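Local coordinates for sortase, SrtB family (Streptococcus pneumoniae PCS8235, PDB 4Y4Q), which probably acts as a sortase B-family transpeptidase in formation of the type II pilus, a virulence factor of the pneumococcus, at residues A[113-126]-A[183-197]. Sequence-based numbering, arbitrary orientation.
Sequences DARNNPKFEDFNTI and YDPGIQGEDRQQAYL
Asn-124, at the start of strand 124-129 in the sortase beta-barrel, grips the loop that leads into helix 190-202. Its CB lies 4.0 Å from CE2 of Tyr-196. From there chi1 of 58° sets CG between the backbone N and carbonyl carbon, turning the amide against the loop. At the tip, OD1 takes the N-H of Ile-187 on a lone pair (2.8 Å), while ND2 gives a hydrogen to Asp-184 O (2.7 Å), which lies in the amide plane. Asparagine suits the place because one short, flat group offers both an acceptor and a donor to backbone groups of the loop. The backbone O of Asn-124 adds a third bond, from Gly-186 N, and also accepts from Asn-116 ND2. Gly-186 has a positive phi (72°), which suits glycine, and its CA lies 4.0 Å from Asp-122 OD2.

Neighbouring residues pack on both flanks. Phe-123 lays one ring face under Gln-193 CG, a CH-pi contact 3.8 Å from the centroid, and its edge meets Tyr-196 CD2 and Leu-197 CD1. The Gln-193 amide stacks at 25° to that ring, held by NE2 bonding Ile-187 O. On the other flank, rigid Pro-185 presses CB on Ile-126 CD1 and covers one guanidinium face of Arg-115, which grips Asp-113 side-on; Asp-113 OD2 also bonds Tyr-128. Back on the Phe-123 side, a water accepts from Phe-123 N (2.7 Å) and donates to Ile-187 O.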
loop_
_atom_site.group_PDB
_atom_site.type_symbol
_atom_site.label_atom_id
_atom_site.label_comp_id
_atom_site.label_asym_id
_atom_site.label_seq_id
_atom_site.Cartn_x
_atom_site.Cartn_y
_atom_site.Cartn_z
ATOM N N ASP A 113 2.520 6.787 5.597
ATOM C CA ASP A 113 3.631 7.727 5.721
ATOM C C ASP A 113 3.107 8.965 6.436
ATOM O O ASP A 113 2.018 9.446 6.129
ATOM C CB ASP A 113 4.151 8.105 4.334
ATOM C CG ASP A 113 5.509 8.783 4.387
ATOM O OD1 ASP A 113 5.591 9.970 4.815
ATOM O OD2 ASP A 113 6.499 8.117 3.997
ATOM N N ALA A 114 3.872 9.465 7.401
ATOM C CA ALA A 114 3.471 10.631 8.197
ATOM C C ALA A 114 3.238 11.906 7.377
ATOM O O ALA A 114 2.610 12.842 7.860
ATOM C CB ALA A 114 4.485 10.890 9.309
ATOM N N ARG A 115 3.744 11.932 6.148
ATOM C CA ARG A 115 3.601 13.088 5.267
ATOM C C ARG A 115 2.325 13.033 4.410
ATOM O O ARG A 115 1.944 14.036 3.783
ATOM C CB ARG A 115 4.848 13.232 4.370
ATOM C CG ARG A 115 6.119 13.689 5.118
ATOM C CD ARG A 115 7.389 13.338 4.363
ATOM N NE ARG A 115 7.458 11.910 4.047
ATOM C CZ ARG A 115 8.437 11.345 3.343
ATOM N NH1 ARG A 115 9.434 12.093 2.876
ATOM N NH2 ARG A 115 8.416 10.035 3.105
ATOM N N ASN A 116 1.682 11.866 4.371
ATOM C CA ASN A 116 0.460 11.695 3.580
ATOM C C ASN A 116 -0.806 12.164 4.306
ATOM O O ASN A 116 -0.884 12.126 5.541
ATOM C CB ASN A 116 0.257 10.234 3.205
ATOM C CG ASN A 116 1.012 9.826 1.953
ATOM O OD1 ASN A 116 1.608 8.751 1.909
ATOM N ND2 ASN A 116 0.962 10.664 0.915
ATOM N N ASN A 117 -1.802 12.591 3.533
ATOM C CA ASN A 117 -3.114 12.902 4.086
ATOM C C ASN A 117 -3.807 11.609 4.536
ATOM O O ASN A 117 -3.870 10.640 3.772
ATOM C CB ASN A 117 -3.962 13.636 3.043
ATOM C CG ASN A 117 -5.403 13.833 3.491
ATOM O OD1 ASN A 117 -6.252 12.957 3.299
ATOM N ND2 ASN A 117 -5.689 14.991 4.077
ATOM N N PRO A 118 -4.323 11.591 5.773
ATOM C CA PRO A 118 -4.869 10.368 6.373
ATOM C C PRO A 118 -6.212 9.943 5.775
ATOM O O PRO A 118 -6.707 8.868 6.127
ATOM C CB PRO A 118 -5.048 10.751 7.849
ATOM C CG PRO A 118 -5.264 12.237 7.818
ATOM C CD PRO A 118 -4.394 12.744 6.692
ATOM N N LYS A 119 -6.793 10.770 4.907
ATOM C CA LYS A 119 -8.041 10.411 4.240
ATOM C C LYS A 119 -7.815 10.054 2.776
ATOM O O LYS A 119 -8.737 10.146 1.966
ATOM C CB LYS A 119 -9.052 11.552 4.336
ATOM C CG LYS A 119 -9.562 11.826 5.732
ATOM C CD LYS A 119 -10.364 13.132 5.763
ATOM C CE LYS A 119 -11.052 13.338 7.104
ATOM N NZ LYS A 119 -10.143 12.996 8.234
ATOM N N PHE A 120 -6.590 9.645 2.449
ATOM C CA PHE A 120 -6.235 9.208 1.093
ATOM C C PHE A 120 -6.604 10.204 -0.015
ATOM O O PHE A 120 -6.990 9.808 -1.115
ATOM C CB PHE A 120 -6.824 7.826 0.808
ATOM C CG PHE A 120 -6.174 6.733 1.604
ATOM C CD1 PHE A 120 -6.531 6.514 2.926
ATOM C CD2 PHE A 120 -5.178 5.950 1.045
ATOM C CE1 PHE A 120 -5.915 5.520 3.671
ATOM C CE2 PHE A 120 -4.557 4.961 1.785
ATOM C CZ PHE A 120 -4.931 4.746 3.102
ATOM N N GLU A 121 -6.477 11.491 0.282
ATOM C CA GLU A 121 -6.733 12.533 -0.702
ATOM C C GLU A 121 -5.563 12.737 -1.662
ATOM O O GLU A 121 -5.738 13.282 -2.759
ATOM C CB GLU A 121 -7.052 13.854 0.003
ATOM C CG GLU A 121 -8.291 13.779 0.875
ATOM C CD GLU A 121 -8.731 15.136 1.387
ATOM O OE1 GLU A 121 -8.242 16.164 0.859
ATOM O OE2 GLU A 121 -9.565 15.164 2.320
ATOM N N ASP A 122 -4.372 12.315 -1.245
ATOM C CA ASP A 122 -3.161 12.566 -2.024
ATOM C C ASP A 122 -3.146 11.656 -3.244
ATOM O O ASP A 122 -3.814 10.615 -3.249
ATOM C CB ASP A 122 -1.906 12.286 -1.190
ATOM C CG ASP A 122 -1.690 13.305 -0.075
ATOM O OD1 ASP A 122 -2.264 14.416 -0.150
ATOM O OD2 ASP A 122 -0.929 12.987 0.871
ATOM N N PHE A 123 -2.373 12.045 -4.257
ATOM C CA PHE A 123 -2.227 11.252 -5.464
ATOM C C PHE A 123 -1.602 9.901 -5.137
ATOM O O PHE A 123 -2.186 8.860 -5.420
ATOM C CB PHE A 123 -1.379 11.983 -6.512
ATOM C CG PHE A 123 -0.856 11.069 -7.586
ATOM C CD1 PHE A 123 -1.720 10.532 -8.540
ATOM C CD2 PHE A 123 0.487 10.715 -7.621
ATOM C CE1 PHE A 123 -1.241 9.667 -9.522
ATOM C CE2 PHE A 123 0.970 9.852 -8.598
ATOM C CZ PHE A 123 0.106 9.324 -9.544
ATOM N N ASN A 124 -0.428 9.927 -4.518
ATOM C CA ASN A 124 0.222 8.699 -4.086
ATOM C C ASN A 124 0.301 8.623 -2.566
ATOM O O ASN A 124 0.798 9.539 -1.912
ATOM C CB ASN A 124 1.622 8.589 -4.693
ATOM C CG ASN A 124 2.508 9.763 -4.330
ATOM O OD1 ASN A 124 2.066 10.912 -4.325
ATOM N ND2 ASN A 124 3.769 9.481 -4.023
ATOM N N THR A 125 -0.190 7.520 -2.012
ATOM C CA THR A 125 -0.142 7.295 -0.568
ATOM C C THR A 125 0.705 6.062 -0.294
ATOM O O THR A 125 0.456 4.978 -0.854
ATOM C CB THR A 125 -1.540 7.033 0.012
ATOM O OG1 THR A 125 -2.423 8.121 -0.314
ATOM C CG2 THR A 125 -1.456 6.881 1.525
ATOM N N ILE A 126 1.698 6.214 0.574
ATOM C CA ILE A 126 2.631 5.121 0.827
ATOM C C ILE A 126 2.348 4.544 2.206
ATOM O O ILE A 126 2.261 5.282 3.201
ATOM C CB ILE A 126 4.093 5.596 0.727
ATOM C CG1 ILE A 126 4.322 6.267 -0.634
ATOM C CG2 ILE A 126 5.068 4.437 0.945
ATOM C CD1 ILE A 126 5.723 6.777 -0.838
ATOM N N TYR A 183 9.848 6.468 -3.022
ATOM C CA TYR A 183 9.351 6.857 -1.710
ATOM C C TYR A 183 9.311 8.377 -1.590
ATOM O O TYR A 183 10.040 8.960 -0.785
ATOM C CB TYR A 183 10.250 6.264 -0.613
ATOM C CG TYR A 183 10.197 4.747 -0.529
ATOM C CD1 TYR A 183 9.135 4.104 0.097
ATOM C CD2 TYR A 183 11.206 3.959 -1.093
ATOM C CE1 TYR A 183 9.080 2.708 0.167
ATOM C CE2 TYR A 183 11.161 2.580 -1.026
ATOM C CZ TYR A 183 10.090 1.962 -0.393
ATOM O OH TYR A 183 10.035 0.588 -0.318
ATOM N N ASP A 184 8.456 9.001 -2.396
ATOM C CA ASP A 184 8.217 10.453 -2.360
ATOM C C ASP A 184 6.707 10.621 -2.325
ATOM O O ASP A 184 6.063 10.724 -3.371
ATOM C CB ASP A 184 8.773 11.097 -3.626
ATOM C CG ASP A 184 8.708 12.616 -3.605
ATOM O OD1 ASP A 184 7.991 13.203 -2.764
ATOM O OD2 ASP A 184 9.393 13.227 -4.447
ATOM N N PRO A 185 6.129 10.622 -1.120
ATOM C CA PRO A 185 4.668 10.568 -1.012
ATOM C C PRO A 185 4.046 11.940 -1.255
ATOM O O PRO A 185 4.696 12.965 -1.029
ATOM C CB PRO A 185 4.453 10.148 0.448
ATOM C CG PRO A 185 5.628 10.834 1.183
ATOM C CD PRO A 185 6.792 10.775 0.192
ATOM N N GLY A 186 2.800 11.952 -1.720
ATOM C CA GLY A 186 2.036 13.185 -1.811
ATOM C C GLY A 186 2.483 14.141 -2.899
ATOM O O GLY A 186 2.439 15.358 -2.729
ATOM N N ILE A 187 2.892 13.594 -4.031
ATOM C CA ILE A 187 3.293 14.412 -5.172
ATOM C C ILE A 187 2.116 15.182 -5.802
ATOM O O ILE A 187 1.023 14.640 -5.979
ATOM C CB ILE A 187 3.996 13.532 -6.197
ATOM C CG1 ILE A 187 5.294 13.014 -5.572
ATOM C CG2 ILE A 187 4.286 14.308 -7.464
ATOM C CD1 ILE A 187 5.984 12.001 -6.390
ATOM N N GLN A 188 2.357 16.446 -6.136
ATOM C CA GLN A 188 1.326 17.339 -6.668
ATOM C C GLN A 188 1.689 17.871 -8.041
ATOM O O GLN A 188 2.871 18.040 -8.357
ATOM C CB GLN A 188 1.124 18.528 -5.733
ATOM C CG GLN A 188 0.581 18.150 -4.377
ATOM C CD GLN A 188 -0.272 19.244 -3.791
ATOM O OE1 GLN A 188 -1.250 19.668 -4.406
ATOM N NE2 GLN A 188 0.097 19.719 -2.603
ATOM N N GLY A 189 0.670 18.157 -8.843
ATOM C CA GLY A 189 0.879 18.681 -10.181
ATOM C C GLY A 189 0.751 17.561 -11.192
ATOM O O GLY A 189 1.311 16.484 -11.001
ATOM N N GLU A 190 0.020 17.827 -12.268
ATOM C CA GLU A 190 -0.380 16.813 -13.239
ATOM C C GLU A 190 0.822 16.175 -13.932
ATOM O O GLU A 190 1.025 14.951 -13.848
ATOM C CB GLU A 190 -1.317 17.462 -14.263
ATOM C CG GLU A 190 -1.984 16.538 -15.275
ATOM C CD GLU A 190 -3.100 17.251 -16.040
ATOM O OE1 GLU A 190 -3.913 17.945 -15.388
ATOM O OE2 GLU A 190 -3.159 17.135 -17.285
ATOM N N ASP A 191 1.620 17.007 -14.602
ATOM C CA ASP A 191 2.777 16.530 -15.355
ATOM C C ASP A 191 3.805 15.861 -14.435
ATOM O O ASP A 191 4.461 14.878 -14.816
ATOM C CB ASP A 191 3.418 17.678 -16.138
ATOM C CG ASP A 191 2.478 18.285 -17.173
ATOM O OD1 ASP A 191 1.629 19.120 -16.793
ATOM O OD2 ASP A 191 2.598 17.938 -18.368
ATOM N N ARG A 192 3.919 16.380 -13.213
ATOM C CA ARG A 192 4.829 15.811 -12.222
ATOM C C ARG A 192 4.340 14.448 -11.721
ATOM O O ARG A 192 5.128 13.506 -11.587
ATOM C CB ARG A 192 5.028 16.787 -11.058
ATOM C CG ARG A 192 6.023 16.318 -10.005
ATOM C CD ARG A 192 6.197 17.336 -8.877
ATOM N NE ARG A 192 6.993 18.496 -9.280
ATOM C CZ ARG A 192 6.465 19.630 -9.727
ATOM N NH1 ARG A 192 5.147 19.743 -9.824
ATOM N NH2 ARG A 192 7.243 20.652 -10.078
ATOM N N GLN A 193 3.042 14.338 -11.452
ATOM C CA GLN A 193 2.452 13.054 -11.100
ATOM C C GLN A 193 2.655 12.071 -12.252
ATOM O O GLN A 193 3.004 10.911 -12.032
ATOM C CB GLN A 193 0.966 13.214 -10.751
ATOM C CG GLN A 193 0.699 13.749 -9.334
ATOM C CD GLN A 193 -0.639 14.469 -9.217
ATOM O OE1 GLN A 193 -1.386 14.576 -10.189
ATOM N NE2 GLN A 193 -0.935 14.982 -8.027
ATOM N N GLN A 194 2.485 12.543 -13.485
ATOM C CA GLN A 194 2.650 11.656 -14.635
ATOM C C GLN A 194 4.076 11.106 -14.727
ATOM O O GLN A 194 4.273 9.922 -14.996
ATOM C CB GLN A 194 2.268 12.349 -15.942
ATOM C CG GLN A 194 2.267 11.394 -17.133
ATOM C CD GLN A 194 1.163 10.352 -17.028
ATOM O OE1 GLN A 194 -0.018 10.697 -16.961
ATOM N NE2 GLN A 194 1.541 9.072 -16.987
ATOM N N ALA A 195 5.064 11.965 -14.478
ATOM C CA ALA A 195 6.461 11.543 -14.469
ATOM C C ALA A 195 6.751 10.531 -13.356
ATOM O O ALA A 195 7.515 9.579 -13.550
ATOM C CB ALA A 195 7.388 12.758 -14.352
ATOM N N TYR A 196 6.162 10.728 -12.183
ATOM C CA TYR A 196 6.329 9.753 -11.103
ATOM C C TYR A 196 5.751 8.402 -11.529
ATOM O O TYR A 196 6.351 7.355 -11.285
ATOM C CB TYR A 196 5.626 10.236 -9.829
ATOM C CG TYR A 196 5.621 9.248 -8.672
ATOM C CD1 TYR A 196 6.723 9.124 -7.838
ATOM C CD2 TYR A 196 4.496 8.488 -8.381
ATOM C CE1 TYR A 196 6.719 8.249 -6.762
ATOM C CE2 TYR A 196 4.482 7.593 -7.296
ATOM C CZ TYR A 196 5.593 7.486 -6.502
ATOM O OH TYR A 196 5.598 6.624 -5.436
ATOM N N LEU A 197 4.579 8.445 -12.157
ATOM C CA LEU A 197 3.893 7.242 -12.624
ATOM C C LEU A 197 4.720 6.542 -13.695
ATOM O O LEU A 197 4.912 5.323 -13.649
ATOM C CB LEU A 197 2.538 7.639 -13.202
ATOM C CG LEU A 197 1.334 6.712 -13.094
ATOM C CD1 LEU A 197 1.192 6.150 -11.683
ATOM C CD2 LEU A 197 0.114 7.520 -13.467
HETATM O O HOH W 1 11.340 9.023 2.256
HETATM O O HOH W 2 -0.781 14.263 -3.976
#